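Local atomic coordinates of EST1E (Clostridium proteoclasticum, PDB entry 2WTM), a protein that hydrolyses ester bonds as a promiscuous feruloyl esterase, probably releasing ferulic acid from plant cell-wall material in the rumen. Residues A119-P133 against F184-G197. Numbering follows the deposited sequence.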
loop_
_atom_site.group_PDB
_atom_site.type_symbol
_atom_site.label_atom_id
_atom_site.label_comp_id
_atom_site.label_asym_id
_atom_site.label_seq_id
_atom_site.Cartn_x
_atom_site.Cartn_y
_atom_site.Cartn_z
ATOM N N ALA A 119 2.168 5.840 12.392
ATOM C CA ALA A 119 1.480 7.038 11.952
ATOM C C ALA A 119 0.042 6.733 11.549
ATOM O O ALA A 119 -0.866 7.498 11.855
ATOM C CB ALA A 119 2.300 7.706 10.883
ATOM N N MET A 120 -0.183 5.649 10.820
ATOM C CA MET A 120 -1.503 5.293 10.384
ATOM C C MET A 120 -2.371 4.910 11.542
ATOM O O MET A 120 -3.598 4.978 11.476
ATOM C CB MET A 120 -1.398 4.123 9.398
ATOM C CG MET A 120 -0.591 4.463 8.150
ATOM S SD MET A 120 -0.191 2.955 7.154
ATOM C CE MET A 120 -1.709 2.876 6.588
ATOM N N GLU A 121 -1.729 4.481 12.642
ATOM C CA GLU A 121 -2.370 4.024 13.884
ATOM C C GLU A 121 -2.068 4.991 15.061
ATOM O O GLU A 121 -1.919 4.571 16.204
ATOM C CB GLU A 121 -1.888 2.607 14.274
ATOM C CG GLU A 121 -2.196 1.588 13.260
ATOM C CD GLU A 121 -3.613 1.030 13.320
ATOM O OE1 GLU A 121 -4.517 1.671 13.911
ATOM O OE2 GLU A 121 -3.827 -0.062 12.718
ATOM N N ARG A 122 -1.992 6.277 14.775
ATOM C CA ARG A 122 -1.351 7.233 15.720
ATOM C C ARG A 122 -2.210 7.455 16.950
ATOM O O ARG A 122 -1.652 7.796 17.988
ATOM C CB ARG A 122 -0.990 8.540 15.007
ATOM C CG ARG A 122 -2.203 9.260 14.341
ATOM C CD ARG A 122 -1.714 10.315 13.375
ATOM N NE ARG A 122 -2.775 10.877 12.512
ATOM C CZ ARG A 122 -3.293 10.312 11.421
ATOM N NH1 ARG A 122 -2.905 9.113 11.016
ATOM N NH2 ARG A 122 -4.234 10.948 10.718
ATOM N N ASP A 123 -3.523 7.189 16.834
ATOM C CA ASP A 123 -4.458 7.235 17.954
ATOM C C ASP A 123 -4.207 6.103 18.952
ATOM O O ASP A 123 -4.519 6.292 20.131
ATOM C CB ASP A 123 -5.928 7.285 17.514
ATOM C CG ASP A 123 -6.306 6.269 16.449
ATOM O OD1 ASP A 123 -5.420 5.776 15.740
ATOM O OD2 ASP A 123 -7.527 6.054 16.259
ATOM N N ILE A 124 -3.650 4.980 18.477
ATOM C CA ILE A 124 -3.661 3.660 19.149
ATOM C C ILE A 124 -2.276 3.385 19.702
ATOM O O ILE A 124 -2.118 2.732 20.712
ATOM C CB ILE A 124 -3.975 2.470 18.071
ATOM C CG1 ILE A 124 -5.224 2.739 17.262
ATOM C CG2 ILE A 124 -4.067 1.092 18.701
ATOM C CD1 ILE A 124 -6.446 3.041 18.166
ATOM N N ILE A 125 -1.252 3.780 18.987
ATOM C CA ILE A 125 0.130 3.384 19.328
ATOM C C ILE A 125 0.753 4.425 20.218
ATOM O O ILE A 125 0.998 5.558 19.791
ATOM C CB ILE A 125 0.992 3.154 18.046
ATOM C CG1 ILE A 125 0.296 2.186 17.089
ATOM C CG2 ILE A 125 2.409 2.785 18.436
ATOM C CD1 ILE A 125 0.040 0.832 17.775
ATOM N N LYS A 126 1.084 4.034 21.453
ATOM C CA LYS A 126 1.438 4.995 22.461
ATOM C C LYS A 126 2.869 5.543 22.377
ATOM O O LYS A 126 3.168 6.670 22.767
ATOM C CB LYS A 126 1.172 4.354 23.816
ATOM C CG LYS A 126 1.470 5.292 25.028
ATOM C CD LYS A 126 0.817 4.620 26.258
ATOM C CE LYS A 126 1.052 5.400 27.608
ATOM N NZ LYS A 126 2.443 5.531 27.810
ATOM N N ALA A 127 3.794 4.706 21.919
ATOM C CA ALA A 127 5.155 5.081 21.612
ATOM C C ALA A 127 5.743 4.118 20.568
ATOM O O ALA A 127 5.150 3.047 20.356
ATOM C CB ALA A 127 6.039 5.097 22.885
ATOM N N LEU A 128 6.896 4.471 20.021
ATOM C CA LEU A 128 7.420 3.843 18.795
ATOM C C LEU A 128 8.905 3.703 18.940
ATOM O O LEU A 128 9.612 4.650 19.324
ATOM C CB LEU A 128 7.094 4.767 17.612
ATOM C CG LEU A 128 7.743 4.364 16.321
ATOM C CD1 LEU A 128 7.231 3.080 15.772
ATOM C CD2 LEU A 128 7.486 5.472 15.358
ATOM N N ILE A 129 9.406 2.528 18.597
ATOM C CA ILE A 129 10.840 2.211 18.637
ATOM C C ILE A 129 11.401 1.663 17.327
ATOM O O ILE A 129 11.442 0.457 17.135
ATOM C CB ILE A 129 11.136 1.215 19.779
ATOM C CG1 ILE A 129 10.511 1.745 21.067
ATOM C CG2 ILE A 129 12.647 1.103 19.930
ATOM C CD1 ILE A 129 10.632 0.786 22.211
ATOM N N PRO A 130 11.859 2.549 16.433
ATOM C CA PRO A 130 12.519 2.050 15.230
ATOM C C PRO A 130 13.982 1.750 15.516
ATOM O O PRO A 130 14.750 2.660 15.784
ATOM C CB PRO A 130 12.309 3.205 14.238
ATOM C CG PRO A 130 11.306 4.076 14.867
ATOM C CD PRO A 130 11.626 3.978 16.334
ATOM N N LEU A 131 14.367 0.503 15.329
ATOM C CA LEU A 131 15.730 0.020 15.563
ATOM C C LEU A 131 16.484 -0.016 14.210
ATOM O O LEU A 131 16.037 -0.735 13.325
ATOM C CB LEU A 131 15.677 -1.343 16.222
ATOM C CG LEU A 131 14.983 -1.423 17.551
ATOM C CD1 LEU A 131 14.694 -2.858 17.993
ATOM C CD2 LEU A 131 15.670 -0.622 18.639
ATOM N N SER A 132 17.502 0.881 14.024
ATOM C CA SER A 132 18.231 1.003 12.759
ATOM C C SER A 132 17.282 0.958 11.569
ATOM O O SER A 132 17.438 0.134 10.648
ATOM C CB SER A 132 19.278 -0.132 12.696
ATOM O OG SER A 132 20.142 -0.033 13.883
ATOM N N PRO A 133 16.293 1.875 11.594
ATOM C CA PRO A 133 15.248 1.770 10.576
ATOM C C PRO A 133 15.738 2.006 9.180
ATOM O O PRO A 133 16.561 2.918 8.969
ATOM C CB PRO A 133 14.274 2.841 11.007
ATOM C CG PRO A 133 15.082 3.839 11.744
ATOM C CD PRO A 133 16.063 3.045 12.473
ATOM N N PHE A 184 4.746 10.484 7.084
ATOM C CA PHE A 184 4.453 9.621 8.239
ATOM C C PHE A 184 5.228 10.057 9.509
ATOM O O PHE A 184 4.727 9.909 10.617
ATOM C CB PHE A 184 4.798 8.119 7.953
ATOM C CG PHE A 184 4.044 7.498 6.808
ATOM C CD1 PHE A 184 3.033 6.631 7.052
ATOM C CD2 PHE A 184 4.293 7.844 5.485
ATOM C CE1 PHE A 184 2.334 5.996 6.032
ATOM C CE2 PHE A 184 3.633 7.203 4.437
ATOM C CZ PHE A 184 2.636 6.291 4.720
ATOM N N VAL A 185 6.445 10.516 9.330
ATOM C CA VAL A 185 7.216 11.067 10.457
ATOM C C VAL A 185 6.464 12.276 11.035
ATOM O O VAL A 185 6.280 12.406 12.253
ATOM C CB VAL A 185 8.627 11.446 10.041
ATOM C CG1 VAL A 185 9.349 12.222 11.124
ATOM C CG2 VAL A 185 9.422 10.185 9.663
ATOM N N ASP A 186 6.035 13.158 10.148
ATOM C CA ASP A 186 5.310 14.326 10.613
ATOM C C ASP A 186 4.027 14.021 11.364
ATOM O O ASP A 186 3.587 14.811 12.239
ATOM C CB ASP A 186 4.963 15.208 9.395
ATOM C CG ASP A 186 6.092 16.104 8.977
ATOM O OD1 ASP A 186 7.144 16.244 9.686
ATOM O OD2 ASP A 186 5.915 16.697 7.881
ATOM N N LYS A 187 3.359 12.935 11.018
ATOM C CA LYS A 187 2.097 12.611 11.626
ATOM C C LYS A 187 2.198 11.973 12.990
ATOM O O LYS A 187 1.227 12.104 13.773
ATOM C CB LYS A 187 1.255 11.769 10.702
ATOM C CG LYS A 187 0.760 12.533 9.496
ATOM C CD LYS A 187 -0.057 13.760 9.863
ATOM C CE LYS A 187 -1.302 13.409 10.624
ATOM N NZ LYS A 187 -2.237 14.583 10.765
ATOM N N TYR A 188 3.344 11.353 13.320
ATOM C CA TYR A 188 3.417 10.633 14.591
ATOM C C TYR A 188 4.202 11.484 15.565
ATOM O O TYR A 188 5.424 11.546 15.507
ATOM C CB TYR A 188 4.078 9.248 14.406
ATOM C CG TYR A 188 3.973 8.426 15.689
ATOM C CD1 TYR A 188 2.802 7.726 15.976
ATOM C CD2 TYR A 188 5.032 8.398 16.610
ATOM C CE1 TYR A 188 2.690 6.961 17.164
ATOM C CE2 TYR A 188 4.904 7.679 17.773
ATOM C CZ TYR A 188 3.742 6.976 18.033
ATOM O OH TYR A 188 3.561 6.266 19.211
ATOM N N THR A 189 3.433 12.150 16.417
ATOM C CA THR A 189 3.995 13.110 17.395
ATOM C C THR A 189 4.147 12.593 18.785
ATOM O O THR A 189 4.572 13.373 19.680
ATOM C CB THR A 189 3.109 14.338 17.452
ATOM O OG1 THR A 189 1.816 13.956 17.869
ATOM C CG2 THR A 189 3.072 14.968 16.029
ATOM N N LYS A 190 3.859 11.318 19.014
ATOM C CA LYS A 190 4.022 10.656 20.324
ATOM C C LYS A 190 5.501 10.256 20.474
ATOM O O LYS A 190 6.293 10.456 19.585
ATOM C CB LYS A 190 3.069 9.481 20.510
ATOM C CG LYS A 190 1.617 9.878 20.563
ATOM C CD LYS A 190 0.700 8.764 20.682
ATOM C CE LYS A 190 -0.760 9.152 20.853
ATOM N NZ LYS A 190 -1.631 7.892 20.758
ATOM N N PRO A 191 5.900 9.760 21.653
ATOM C CA PRO A 191 7.278 9.474 21.854
ATOM C C PRO A 191 7.863 8.394 20.943
ATOM O O PRO A 191 7.239 7.343 20.757
ATOM C CB PRO A 191 7.357 8.994 23.312
ATOM C CG PRO A 191 6.167 9.677 23.927
ATOM C CD PRO A 191 5.116 9.509 22.864
ATOM N N VAL A 192 9.054 8.699 20.451
ATOM C CA VAL A 192 9.856 7.837 19.614
ATOM C C VAL A 192 11.274 7.640 20.155
ATOM O O VAL A 192 11.906 8.610 20.602
ATOM C CB VAL A 192 9.920 8.418 18.158
ATOM C CG1 VAL A 192 10.697 7.548 17.271
ATOM C CG2 VAL A 192 8.552 8.664 17.659
ATOM N N LEU A 193 11.754 6.373 20.113
ATOM C CA LEU A 193 13.160 6.072 20.363
ATOM C C LEU A 193 13.769 5.429 19.153
ATOM O O LEU A 193 13.376 4.306 18.777
ATOM C CB LEU A 193 13.359 5.128 21.537
ATOM C CG LEU A 193 14.758 4.596 21.797
ATOM C CD1 LEU A 193 15.640 5.680 22.415
ATOM C CD2 LEU A 193 14.744 3.402 22.779
ATOM N N ILE A 194 14.680 6.153 18.501
ATOM C CA ILE A 194 15.471 5.526 17.419
ATOM C C ILE A 194 16.788 5.098 17.974
ATOM O O ILE A 194 17.450 5.889 18.680
ATOM C CB ILE A 194 15.678 6.435 16.185
ATOM C CG1 ILE A 194 14.335 6.709 15.547
ATOM C CG2 ILE A 194 16.598 5.751 15.213
ATOM C CD1 ILE A 194 14.467 7.714 14.401
ATOM N N VAL A 195 17.157 3.857 17.697
ATOM C CA VAL A 195 18.508 3.325 18.035
ATOM C C VAL A 195 19.235 3.015 16.749
ATOM O O VAL A 195 18.597 2.554 15.771
ATOM C CB VAL A 195 18.364 2.037 18.893
ATOM C CG1 VAL A 195 19.767 1.593 19.346
ATOM C CG2 VAL A 195 17.464 2.293 20.038
ATOM N N HIS A 196 20.551 3.303 16.646
ATOM C CA HIS A 196 21.281 3.019 15.449
ATOM C C HIS A 196 22.766 2.998 15.743
ATOM O O HIS A 196 23.244 3.865 16.480
ATOM C CB HIS A 196 20.979 4.140 14.415
ATOM C CG HIS A 196 21.080 3.739 12.980
ATOM N ND1 HIS A 196 20.055 3.952 12.073
ATOM C CD2 HIS A 196 22.070 3.161 12.287
ATOM C CE1 HIS A 196 20.419 3.514 10.894
ATOM N NE2 HIS A 196 21.637 3.007 10.989
ATOM N N GLY A 197 23.435 1.970 15.215
ATOM C CA GLY A 197 24.913 1.785 15.319
ATOM C C GLY A 197 25.596 2.696 14.328
ATOM O O GLY A 197 25.254 2.673 13.148
HETATM O O HOH W 1 22.798 -0.342 13.492
#
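The Tyr188 ring fits between Arg122 and Leu128. With CG anti to the backbone N (chi1 -172°), it reaches across to Leu128, whose CB lies 3.6 Å from Tyr188 CE2, while Arg122 CB approaches Tyr188 CD1. Its OH donates to Ile125 O at 2.7 Å, arriving above the carbonyl plane. The straight chain of Lys190 runs past the same carbonyl, and its NZ bonds Arg122 O in the carbonyl plane (2.8 Å), so both side chains tie down the helix-strand loop. Between the ends of helices 109-120 and 181-187, Met120 SD lies at the edge of the Phe184 ring, a Met-aromatic contact. Lys187 CE lies over one face of the Arg122 guanidinium, 3.5 Å from Arg122 NE; Glu154 of the second subunit forms salt bridges to both residues. Strands 125-131 and 192-197 are parallel neighbours in the central sheet of the alpha/beta-hydrolase fold, joined by backbone bonds such as Leu193 N to Leu128 O (2.9 Å). Leu131 and Val195 run alongside each other in the same direction, CD2 to CG2 3.7 Å. Just past strand 125-131, Ser132 CA rests over one face of the His196 imidazole in a CH-pi contact, 3.9 Å from the centroid. Ser208 and Val203 O hold the two ring nitrogens beside a probable Ser108-His228-Asp200 triad. One water accepts from Ser132 OG, also hydrogen-bonded to Tyr230 OH, and from Gly197 N.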